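Local coordinates for protein 4-alpha-glucanotransferase (Aquifex aeolicus, PDB 1TZ7) that is an amylomaltase (D-enzyme), a 4-alpha-glucanotransferase family member built around a barrel of eight parallel strands enclosed by helices and long loops, at residues L112-Y117 with R482-Y487; Y37-L42 with E118-Y123; L28-L33 with L64-T69; D405-R410 with L463-R468. All coordinates share one frame; numbering follows the deposited sequence.

Interaction 1 (L112-Y117 with R482-Y487); sequences LGEALY and RIKEDY
G113 meets the side chain of R482 where two irregular segments run in opposite directions, with E114 and R482 5.5 Å apart at their CA atoms and L112 and K484 5.7 Å apart at theirs. R482 has the largest share of the contact. Its chain bends at both chi2 and chi3, so it folds against the G113 carbonyl instead of reaching past it: R482 CB lies 3.3 Å from G113 O, and R482 NE returns to donate a hydrogen bond of 3.0 Å to the same G113 O. That bond is bent, 138° at the hydrogen, and the donor stands above the carbonyl plane. A115 packs against the middle of the arginine, its CB 4.2 Å from R482 CD. The other end of the guanidinium turns to the loop following strand 23-27, the first of the parallel barrel, where R482 NH2 donates to S35 O; R482 thus ties this late loop of the chain both to that early one and to the lead-in of helix 117-133, with L116 at the N-cap position. Nearer solvent, K484 NZ gives R482 O a 3.1 Å hydrogen bond in the carbonyl plane. The same K484 NZ meets E114 OE2 at 3.3 Å in a salt bridge whose hydrogen bond is weak. E114 starts out pointing away from the other segment, and a bend at chi2 (-70°) brings its carboxylate back to the lysine.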
# COMPACT_ATOMS: atom_id res chain seq x y z
N LEU A 112 -18.43 15.12 4.56
CA LEU A 112 -17.04 14.72 4.81
C LEU A 112 -16.92 14.10 6.21
O LEU A 112 -17.10 14.78 7.22
CB LEU A 112 -16.10 15.93 4.70
CG LEU A 112 -16.06 16.70 3.38
CD1 LEU A 112 -14.74 17.42 3.10
CD2 LEU A 112 -16.61 15.98 2.16
N GLY A 113 -16.63 12.81 6.24
CA GLY A 113 -16.34 12.12 7.49
C GLY A 113 -15.40 10.96 7.27
O GLY A 113 -14.55 11.00 6.38
N GLU A 114 -15.56 9.91 8.06
CA GLU A 114 -14.76 8.70 7.91
C GLU A 114 -15.18 7.92 6.65
O GLU A 114 -16.31 8.07 6.18
CB GLU A 114 -14.90 7.80 9.14
CG GLU A 114 -14.45 8.45 10.44
CD GLU A 114 -12.95 8.65 10.52
OE1 GLU A 114 -12.28 7.81 11.16
OE2 GLU A 114 -12.44 9.63 9.94
N ALA A 115 -14.27 7.11 6.13
CA ALA A 115 -14.52 6.33 4.92
C ALA A 115 -15.68 5.37 5.14
O ALA A 115 -15.66 4.56 6.08
CB ALA A 115 -13.28 5.57 4.51
N LEU A 116 -16.68 5.46 4.28
CA LEU A 116 -17.90 4.69 4.42
C LEU A 116 -17.81 3.41 3.57
O LEU A 116 -18.51 3.27 2.57
CB LEU A 116 -19.11 5.53 3.97
CG LEU A 116 -19.80 6.50 4.96
CD1 LEU A 116 -19.17 6.61 6.36
CD2 LEU A 116 -20.18 7.86 4.36
N TYR A 117 -16.94 2.50 3.98
CA TYR A 117 -16.60 1.33 3.16
C TYR A 117 -17.84 0.52 2.78
O TYR A 117 -18.08 0.27 1.60
CB TYR A 117 -15.59 0.44 3.89
CG TYR A 117 -14.17 0.95 3.80
CD1 TYR A 117 -13.53 1.48 4.92
CD2 TYR A 117 -13.47 0.90 2.60
CE1 TYR A 117 -12.23 1.95 4.84
CE2 TYR A 117 -12.17 1.37 2.51
CZ TYR A 117 -11.56 1.90 3.63
OH TYR A 117 -10.27 2.36 3.54
N ARG A 482 -10.14 10.04 7.18
CA ARG A 482 -10.13 10.94 6.03
C ARG A 482 -9.87 12.37 6.48
O ARG A 482 -10.20 12.76 7.60
CB ARG A 482 -11.47 10.88 5.29
CG ARG A 482 -11.82 9.51 4.74
CD ARG A 482 -12.59 9.55 3.43
NE ARG A 482 -13.92 10.14 3.58
CZ ARG A 482 -14.55 10.84 2.64
NH1 ARG A 482 -15.76 11.32 2.88
NH2 ARG A 482 -13.98 11.06 1.46
N ILE A 483 -9.28 13.15 5.59
CA ILE A 483 -9.22 14.60 5.75
C ILE A 483 -10.62 15.16 5.82
O ILE A 483 -11.47 14.84 4.98
CB ILE A 483 -8.45 15.23 4.55
CG1 ILE A 483 -6.99 14.77 4.54
CG2 ILE A 483 -8.53 16.75 4.60
CD1 ILE A 483 -6.30 14.93 3.18
N LYS A 484 -10.87 16.00 6.83
CA LYS A 484 -12.18 16.64 7.01
C LYS A 484 -12.07 18.18 6.95
O LYS A 484 -13.08 18.88 6.97
CB LYS A 484 -12.79 16.24 8.36
CG LYS A 484 -13.08 14.75 8.51
CD LYS A 484 -13.42 14.39 9.96
CE LYS A 484 -13.03 12.95 10.28
NZ LYS A 484 -11.55 12.76 10.36
N GLU A 485 -10.84 18.69 6.89
CA GLU A 485 -10.59 20.13 6.99
C GLU A 485 -9.90 20.65 5.72
O GLU A 485 -9.44 19.86 4.90
CB GLU A 485 -9.72 20.44 8.22
CG GLU A 485 -8.27 19.95 8.11
CD GLU A 485 -7.54 19.94 9.45
OE1 GLU A 485 -6.80 20.91 9.73
OE2 GLU A 485 -7.71 18.97 10.21
N ASP A 486 -9.83 21.97 5.58
CA ASP A 486 -9.09 22.59 4.47
C ASP A 486 -7.59 22.57 4.76
O ASP A 486 -7.06 23.45 5.42
CB ASP A 486 -9.56 24.04 4.25
CG ASP A 486 -8.89 24.70 3.04
OD1 ASP A 486 -8.13 24.02 2.32
OD2 ASP A 486 -9.06 25.90 2.75
N TYR A 487 -6.92 21.54 4.24
CA TYR A 487 -5.50 21.33 4.52
C TYR A 487 -4.59 22.32 3.79
O TYR A 487 -3.40 22.41 4.09
CB TYR A 487 -5.09 19.89 4.14
CG TYR A 487 -5.31 19.56 2.68
CD1 TYR A 487 -6.50 19.01 2.25
CD2 TYR A 487 -4.31 19.80 1.74
CE1 TYR A 487 -6.71 18.70 0.91
CE2 TYR A 487 -4.51 19.50 0.40
CZ TYR A 487 -5.72 18.95 -0.01
OH TYR A 487 -5.93 18.64 -1.33

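Interaction 2 (Y37-L42 with E118-Y123)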
# COMPACT_ATOMS: atom_id res chain seq x y z
N TYR A 37 -18.05 11.39 -2.19
CA TYR A 37 -18.86 10.17 -2.40
C TYR A 37 -18.53 9.05 -1.40
O TYR A 37 -18.56 7.86 -1.75
CB TYR A 37 -18.73 9.69 -3.84
CG TYR A 37 -19.17 10.73 -4.83
CD1 TYR A 37 -20.52 11.06 -4.96
CD2 TYR A 37 -18.25 11.40 -5.63
CE1 TYR A 37 -20.94 12.03 -5.86
CE2 TYR A 37 -18.66 12.37 -6.53
CZ TYR A 37 -20.01 12.68 -6.64
OH TYR A 37 -20.42 13.64 -7.53
N GLY A 38 -18.23 9.43 -0.16
CA GLY A 38 -18.14 8.49 0.95
C GLY A 38 -16.72 8.02 1.19
O GLY A 38 -16.43 7.40 2.20
N ILE A 39 -15.84 8.31 0.24
CA ILE A 39 -14.46 7.85 0.29
C ILE A 39 -13.62 8.66 -0.70
O ILE A 39 -14.14 9.22 -1.65
CB ILE A 39 -14.40 6.32 -0.05
CG1 ILE A 39 -13.03 5.75 0.28
CG2 ILE A 39 -14.74 6.08 -1.53
CD1 ILE A 39 -13.03 4.24 0.45
N GLY A 40 -12.31 8.72 -0.45
CA GLY A 40 -11.40 9.40 -1.36
C GLY A 40 -11.29 8.66 -2.68
O GLY A 40 -11.40 7.43 -2.71
N ASP A 41 -11.07 9.40 -3.77
CA ASP A 41 -11.01 8.81 -5.11
C ASP A 41 -9.96 9.50 -6.01
O ASP A 41 -9.25 10.41 -5.57
CB ASP A 41 -12.41 8.84 -5.77
CG ASP A 41 -13.00 10.24 -5.86
OD1 ASP A 41 -12.28 11.17 -6.28
OD2 ASP A 41 -14.17 10.50 -5.54
N LEU A 42 -9.87 9.05 -7.26
CA LEU A 42 -8.83 9.50 -8.17
C LEU A 42 -9.28 10.73 -8.98
O LEU A 42 -8.72 11.03 -10.04
CB LEU A 42 -8.43 8.37 -9.13
CG LEU A 42 -8.02 7.05 -8.47
CD1 LEU A 42 -7.72 5.99 -9.52
CD2 LEU A 42 -6.83 7.25 -7.56
N GLU A 118 -18.62 0.13 3.78
CA GLU A 118 -19.83 -0.66 3.55
C GLU A 118 -20.67 -0.04 2.43
O GLU A 118 -21.10 -0.75 1.50
CB GLU A 118 -20.68 -0.75 4.83
CG GLU A 118 -20.08 -1.63 5.93
CD GLU A 118 -19.16 -0.85 6.86
OE1 GLU A 118 -18.86 0.32 6.56
OE2 GLU A 118 -18.74 -1.43 7.89
N VAL A 119 -20.90 1.27 2.51
CA VAL A 119 -21.83 1.92 1.60
C VAL A 119 -21.23 2.16 0.21
O VAL A 119 -21.95 2.12 -0.78
CB VAL A 119 -22.51 3.24 2.19
CG1 VAL A 119 -22.16 3.52 3.63
CG2 VAL A 119 -22.41 4.44 1.26
N VAL A 120 -19.92 2.41 0.14
CA VAL A 120 -19.28 2.70 -1.15
C VAL A 120 -19.03 1.43 -1.98
O VAL A 120 -19.03 1.48 -3.20
CB VAL A 120 -17.95 3.50 -0.99
CG1 VAL A 120 -18.21 4.83 -0.28
CG2 VAL A 120 -16.90 2.68 -0.25
N TYR A 121 -18.82 0.29 -1.31
CA TYR A 121 -18.76 -1.00 -2.01
C TYR A 121 -20.03 -1.20 -2.81
O TYR A 121 -19.98 -1.60 -3.97
CB TYR A 121 -18.60 -2.17 -1.01
CG TYR A 121 -17.20 -2.31 -0.44
CD1 TYR A 121 -16.08 -2.33 -1.28
CD2 TYR A 121 -16.99 -2.42 0.92
CE1 TYR A 121 -14.79 -2.46 -0.75
CE2 TYR A 121 -15.71 -2.55 1.45
CZ TYR A 121 -14.62 -2.57 0.62
OH TYR A 121 -13.36 -2.69 1.15
N GLU A 122 -21.17 -0.93 -2.19
CA GLU A 122 -22.48 -1.14 -2.82
C GLU A 122 -22.81 -0.05 -3.83
O GLU A 122 -23.32 -0.32 -4.92
CB GLU A 122 -23.59 -1.20 -1.75
CG GLU A 122 -23.68 -2.54 -1.03
CD GLU A 122 -24.22 -3.65 -1.93
OE1 GLU A 122 -24.74 -3.34 -3.03
OE2 GLU A 122 -24.11 -4.83 -1.54
N TYR A 123 -22.52 1.20 -3.44
CA TYR A 123 -22.91 2.37 -4.24
C TYR A 123 -22.08 2.49 -5.52
O TYR A 123 -22.62 2.72 -6.60
CB TYR A 123 -22.76 3.65 -3.41
CG TYR A 123 -23.05 4.91 -4.18
CD1 TYR A 123 -24.24 5.07 -4.87
CD2 TYR A 123 -22.11 5.94 -4.24
CE1 TYR A 123 -24.51 6.23 -5.58
CE2 TYR A 123 -22.37 7.10 -4.95
CZ TYR A 123 -23.57 7.24 -5.62
OH TYR A 123 -23.83 8.38 -6.33
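G38 and V120 bring the two segments together, 6.3 Å apart at their CA atoms, where the irregular segment 37-42 passes beside the first turns of helix 117-133. Segment 37-42 belongs to the long loop that leaves the first strand of the parallel barrel, 23-27, and leads to helix 44-56, so the contact lays against a barrel loop a helix that falls between the second and third barrel strands in sequence. No hydrogen bond crosses between the segments; this is a buried meeting of apolar side chains with loop backbone. V120 does most of the work through one methyl. Its CG1 stands beside the backbone N of V120 (chi1 -59°) and rests on the loop backbone, 3.4 Å from Y37 O and 3.8 Å from G38 C. G38, at a positive phi of 94°, has no side chain to hold that methyl off. I39 CG2 touches V120 CG1 at 3.9 Å, the two side chains crossing at about a right angle, and I39 also touches Y117 at the start of the helix. One turn on from V120, past the helical bond from Y123 N to V119 O, Y123 comes near Y37. Both phenols are tied elsewhere at their hydroxyls, Y37 OH to E94 OE1 and Y123 OH to D106 O, and the Y123 ring also takes a cation-pi contact from K108. The tyrosines touch only loosely, with Y37 CD1 at the edge of the Y123 ring, 4.4 Å from Y123 CE2.

Interaction 3 (L28-L33 with L64-T69); sequences LHVTSL and LPLNPT
At the ends of two adjacent strands of the parallel barrel, 23-27 and 60-62, the loops that follow them meet through H29 and L64. The bond between them comes from the backbone: L64 N donates to H29 ND1 at 3.1 Å, with 138° at the hydrogen and the donor tilted 24° out of the imidazole plane. The L64 side chain crosses the histidine at about a right angle and bends over the ring, putting L64 CD1 3.9 Å from the centroid of the H29 ring in a CH-pi contact, offset toward the rim. Beyond it, H29 CE1 comes edge-on to P65 O at 3.4 Å. With CG anti to the backbone N (chi1 -167°), the H29 ring reaches across to the second loop, while the H29 carbonyl accepts from S32 N and starts the 3-10 turn 30-32. V30, in that turn, touches L66 loosely through V30 CG2 and L66 CD1, 4.5 Å apart; L66 also packs on F205 and W209 of helix 192-218. Such neighbouring loops leaving the C-terminal ends of the strands belong to the face of a TIM-type alpha/beta barrel where enzymes of this fold keep their active sites.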
# COMPACT_ATOMS: atom_id res chain seq x y z
N LEU A 28 -0.14 9.85 2.30
CA LEU A 28 -1.59 10.01 2.29
C LEU A 28 -2.22 9.01 1.33
O LEU A 28 -1.97 9.06 0.13
CB LEU A 28 -1.97 11.43 1.86
CG LEU A 28 -3.47 11.72 1.76
CD1 LEU A 28 -4.08 11.81 3.16
CD2 LEU A 28 -3.72 13.00 0.99
N HIS A 29 -3.02 8.10 1.86
CA HIS A 29 -3.71 7.12 1.04
C HIS A 29 -4.88 7.76 0.31
O HIS A 29 -5.49 8.72 0.80
CB HIS A 29 -4.22 5.98 1.91
CG HIS A 29 -4.68 4.77 1.14
ND1 HIS A 29 -3.89 4.14 0.21
CD2 HIS A 29 -5.83 4.07 1.20
CE1 HIS A 29 -4.55 3.10 -0.28
NE2 HIS A 29 -5.72 3.04 0.30
N VAL A 30 -5.18 7.23 -0.87
CA VAL A 30 -6.23 7.77 -1.71
C VAL A 30 -7.57 7.88 -0.95
O VAL A 30 -8.31 8.83 -1.14
CB VAL A 30 -6.42 6.91 -3.00
CG1 VAL A 30 -7.58 7.43 -3.83
CG2 VAL A 30 -5.12 6.91 -3.84
N THR A 31 -7.86 6.89 -0.10
CA THR A 31 -9.14 6.84 0.62
C THR A 31 -9.32 8.06 1.53
O THR A 31 -10.44 8.48 1.79
CB THR A 31 -9.26 5.55 1.48
OG1 THR A 31 -8.16 5.47 2.40
CG2 THR A 31 -9.14 4.30 0.61
N SER A 32 -8.21 8.61 2.01
CA SER A 32 -8.23 9.70 2.98
C SER A 32 -8.54 11.06 2.34
O SER A 32 -8.83 12.03 3.04
CB SER A 32 -6.90 9.78 3.74
OG SER A 32 -6.67 8.58 4.45
N LEU A 33 -8.49 11.13 1.01
CA LEU A 33 -8.88 12.34 0.26
C LEU A 33 -10.33 12.71 0.59
O LEU A 33 -11.17 11.82 0.74
CB LEU A 33 -8.75 12.11 -1.25
CG LEU A 33 -7.50 12.53 -2.05
CD1 LEU A 33 -6.43 13.30 -1.31
CD2 LEU A 33 -6.94 11.44 -2.97
N LEU A 64 -0.79 3.89 0.08
CA LEU A 64 -0.82 2.47 0.44
C LEU A 64 -1.20 1.65 -0.80
O LEU A 64 -1.49 2.23 -1.86
CB LEU A 64 -1.82 2.24 1.59
CG LEU A 64 -1.78 3.27 2.73
CD1 LEU A 64 -2.90 3.03 3.71
CD2 LEU A 64 -0.43 3.25 3.43
N PRO A 65 -1.18 0.32 -0.69
CA PRO A 65 -1.54 -0.53 -1.83
C PRO A 65 -2.91 -0.19 -2.41
O PRO A 65 -3.83 0.13 -1.66
CB PRO A 65 -1.53 -1.94 -1.23
CG PRO A 65 -0.62 -1.85 -0.06
CD PRO A 65 -0.83 -0.47 0.50
N LEU A 66 -3.03 -0.26 -3.72
CA LEU A 66 -4.25 0.15 -4.42
C LEU A 66 -5.10 -1.07 -4.74
O LEU A 66 -6.07 -0.98 -5.48
CB LEU A 66 -3.89 0.89 -5.72
CG LEU A 66 -3.79 2.43 -5.67
CD1 LEU A 66 -3.20 2.92 -4.36
CD2 LEU A 66 -2.97 2.94 -6.85
N ASN A 67 -4.74 -2.22 -4.16
CA ASN A 67 -5.42 -3.48 -4.46
C ASN A 67 -6.84 -3.50 -3.87
O ASN A 67 -7.13 -2.82 -2.89
CB ASN A 67 -4.61 -4.66 -3.90
CG ASN A 67 -3.20 -4.72 -4.47
OD1 ASN A 67 -2.27 -5.12 -3.78
ND2 ASN A 67 -3.04 -4.34 -5.75
N PRO A 68 -7.73 -4.28 -4.48
CA PRO A 68 -9.13 -4.35 -4.04
C PRO A 68 -9.26 -4.79 -2.58
O PRO A 68 -8.59 -5.73 -2.15
CB PRO A 68 -9.77 -5.40 -4.98
CG PRO A 68 -8.62 -6.07 -5.67
CD PRO A 68 -7.47 -5.15 -5.64
N THR A 69 -10.12 -4.11 -1.83
CA THR A 69 -10.33 -4.43 -0.43
C THR A 69 -11.72 -5.00 -0.22
O THR A 69 -12.57 -4.92 -1.10
CB THR A 69 -10.15 -3.17 0.44
OG1 THR A 69 -11.00 -2.13 -0.03
CG2 THR A 69 -8.75 -2.60 0.29

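Interaction 4 (D405-R410 with L463-R468); sequences DLPPIR and LGNEAR
R468 lies stretched along the backbone of 405-407, its CG anti to the backbone N (chi1 -172°) and the chain extended as far as NE. That straight course carries the guanidinium past L406 to D405, where R468 NH2 donates to D405 O at 2.9 Å, bent to 143° at the hydrogen. On the way, P407 lies side by side with the arginine, pointing the same way, and its CD sits over the centre of one guanidinium face, 3.5 Å from R468 CZ. Outside the segments, R468 NE donates to N470 O and the group makes a cation-pi contact with Y471, so the guanidinium is held by more than one neighbour. P408, at the N-cap position of helix 409-414, pushes its ring into the turn opposite: P408 CB is 3.3 Å from L463 O, and P408 CG 3.3 Å from G464 O. That turn, in the loop beyond the last barrel strand, 452-456, is closed by A467 N donating to G464 O. R410 touches only with its root, R410 CB lying 3.4 Å from L463 O; its extended chain then leads off to N462 O and to a salt bridge with E434. A water joins the two backbones here, accepting from R410 N at 3.0 Å and donating to L463 O at 2.8 Å. No salt bridge crosses between the segments; D405 OD1 is instead bonded to N470 ND2. The arginine's charge is probably eased by the D405 carbonyl, while P407 CD packs on the flat face and helps fix its orientation.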
# COMPACT_ATOMS: atom_id res chain seq x y z
N ASP A 405 0.79 2.66 10.34
CA ASP A 405 0.69 1.63 11.38
C ASP A 405 0.83 2.23 12.79
O ASP A 405 0.75 1.52 13.78
CB ASP A 405 1.76 0.55 11.18
CG ASP A 405 1.47 -0.32 9.99
OD1 ASP A 405 0.30 -0.72 9.80
OD2 ASP A 405 2.36 -0.67 9.19
N LEU A 406 1.05 3.53 12.86
CA LEU A 406 1.40 4.20 14.10
C LEU A 406 0.38 5.27 14.41
O LEU A 406 -0.29 5.76 13.51
CB LEU A 406 2.78 4.85 13.98
CG LEU A 406 4.01 4.02 14.39
CD1 LEU A 406 3.84 2.55 14.08
CD2 LEU A 406 5.24 4.57 13.69
N PRO A 407 0.28 5.65 15.67
CA PRO A 407 -0.45 6.87 16.03
C PRO A 407 0.26 8.07 15.43
O PRO A 407 1.49 8.06 15.34
CB PRO A 407 -0.40 6.89 17.57
CG PRO A 407 0.65 5.91 17.97
CD PRO A 407 0.87 4.98 16.84
N PRO A 408 -0.48 9.08 15.00
CA PRO A 408 0.14 10.35 14.61
C PRO A 408 0.94 10.93 15.76
O PRO A 408 0.62 10.65 16.92
CB PRO A 408 -1.07 11.24 14.27
CG PRO A 408 -2.17 10.29 13.95
CD PRO A 408 -1.94 9.11 14.85
N ILE A 409 1.97 11.70 15.45
CA ILE A 409 2.91 12.21 16.45
C ILE A 409 2.22 12.82 17.68
O ILE A 409 2.66 12.61 18.81
CB ILE A 409 3.86 13.25 15.80
CG1 ILE A 409 4.91 12.55 14.93
CG2 ILE A 409 4.55 14.12 16.88
CD1 ILE A 409 5.81 11.56 15.70
N ARG A 410 1.14 13.57 17.46
CA ARG A 410 0.48 14.28 18.55
C ARG A 410 -0.19 13.31 19.53
O ARG A 410 -0.19 13.54 20.73
CB ARG A 410 -0.56 15.27 18.01
CG ARG A 410 -1.19 16.18 19.08
CD ARG A 410 -2.06 17.30 18.52
NE ARG A 410 -2.45 18.27 19.54
CZ ARG A 410 -3.16 19.37 19.30
NH1 ARG A 410 -3.57 19.65 18.08
NH2 ARG A 410 -3.47 20.19 20.30
N LEU A 463 -3.02 16.24 14.20
CA LEU A 463 -4.14 15.44 14.69
C LEU A 463 -3.65 14.36 15.65
O LEU A 463 -2.49 13.95 15.60
CB LEU A 463 -4.87 14.78 13.51
CG LEU A 463 -5.50 15.74 12.50
CD1 LEU A 463 -6.07 14.96 11.32
CD2 LEU A 463 -6.59 16.60 13.16
N GLY A 464 -4.55 13.91 16.52
CA GLY A 464 -4.19 12.99 17.59
C GLY A 464 -4.52 11.53 17.28
O GLY A 464 -4.58 11.14 16.11
N ASN A 465 -4.73 10.74 18.33
CA ASN A 465 -4.96 9.30 18.20
C ASN A 465 -6.23 8.96 17.42
O ASN A 465 -6.34 7.87 16.85
CB ASN A 465 -5.04 8.65 19.59
CG ASN A 465 -3.70 8.64 20.30
OD1 ASN A 465 -3.56 9.18 21.40
ND2 ASN A 465 -2.71 8.02 19.68
N GLU A 466 -7.18 9.89 17.40
CA GLU A 466 -8.44 9.68 16.68
C GLU A 466 -8.23 9.55 15.16
O GLU A 466 -9.06 8.97 14.47
CB GLU A 466 -9.43 10.84 17.00
CG GLU A 466 -9.25 12.10 16.13
CD GLU A 466 -8.13 13.01 16.62
OE1 GLU A 466 -7.96 14.10 16.04
OE2 GLU A 466 -7.42 12.63 17.58
N ALA A 467 -7.12 10.09 14.66
CA ALA A 467 -6.83 10.09 13.22
C ALA A 467 -5.86 8.97 12.82
O ALA A 467 -5.32 8.97 11.72
CB ALA A 467 -6.28 11.45 12.80
N ARG A 468 -5.63 8.02 13.73
CA ARG A 468 -4.77 6.88 13.44
C ARG A 468 -5.37 6.03 12.30
O ARG A 468 -6.54 5.66 12.34
CB ARG A 468 -4.59 6.02 14.69
CG ARG A 468 -3.57 4.92 14.53
CD ARG A 468 -3.23 4.20 15.84
NE ARG A 468 -2.27 3.13 15.62
CZ ARG A 468 -1.63 2.48 16.59
NH1 ARG A 468 -1.85 2.79 17.86
NH2 ARG A 468 -0.76 1.53 16.28
O HOH W 1 0.16 14.23 14.74

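Overall arrangement
Interactions 1, 2 and 3 form one cluster, all three using the loop between strand 23-27 and helix 44-56 directly or through a bond: L116 N reaches G38 O, I483 N reaches S32 O, and G40 N reaches T31 O, while Y121 OH meets T69 OG1. Interaction 3 lies deepest, its centre about 7 Å from that of the chain; interaction 2 is buried too but lies farther out, and interaction 1 is only partly buried. Interaction 4 sits at the surface, touching interaction 1 through L463 and E485. Chemistry follows place: interaction 2 has no bond across it, interaction 3 adds one histidine bond, interactions 1 and 4 both bind an arginine to a backbone carbonyl, and interaction 1 alone adds a salt bridge.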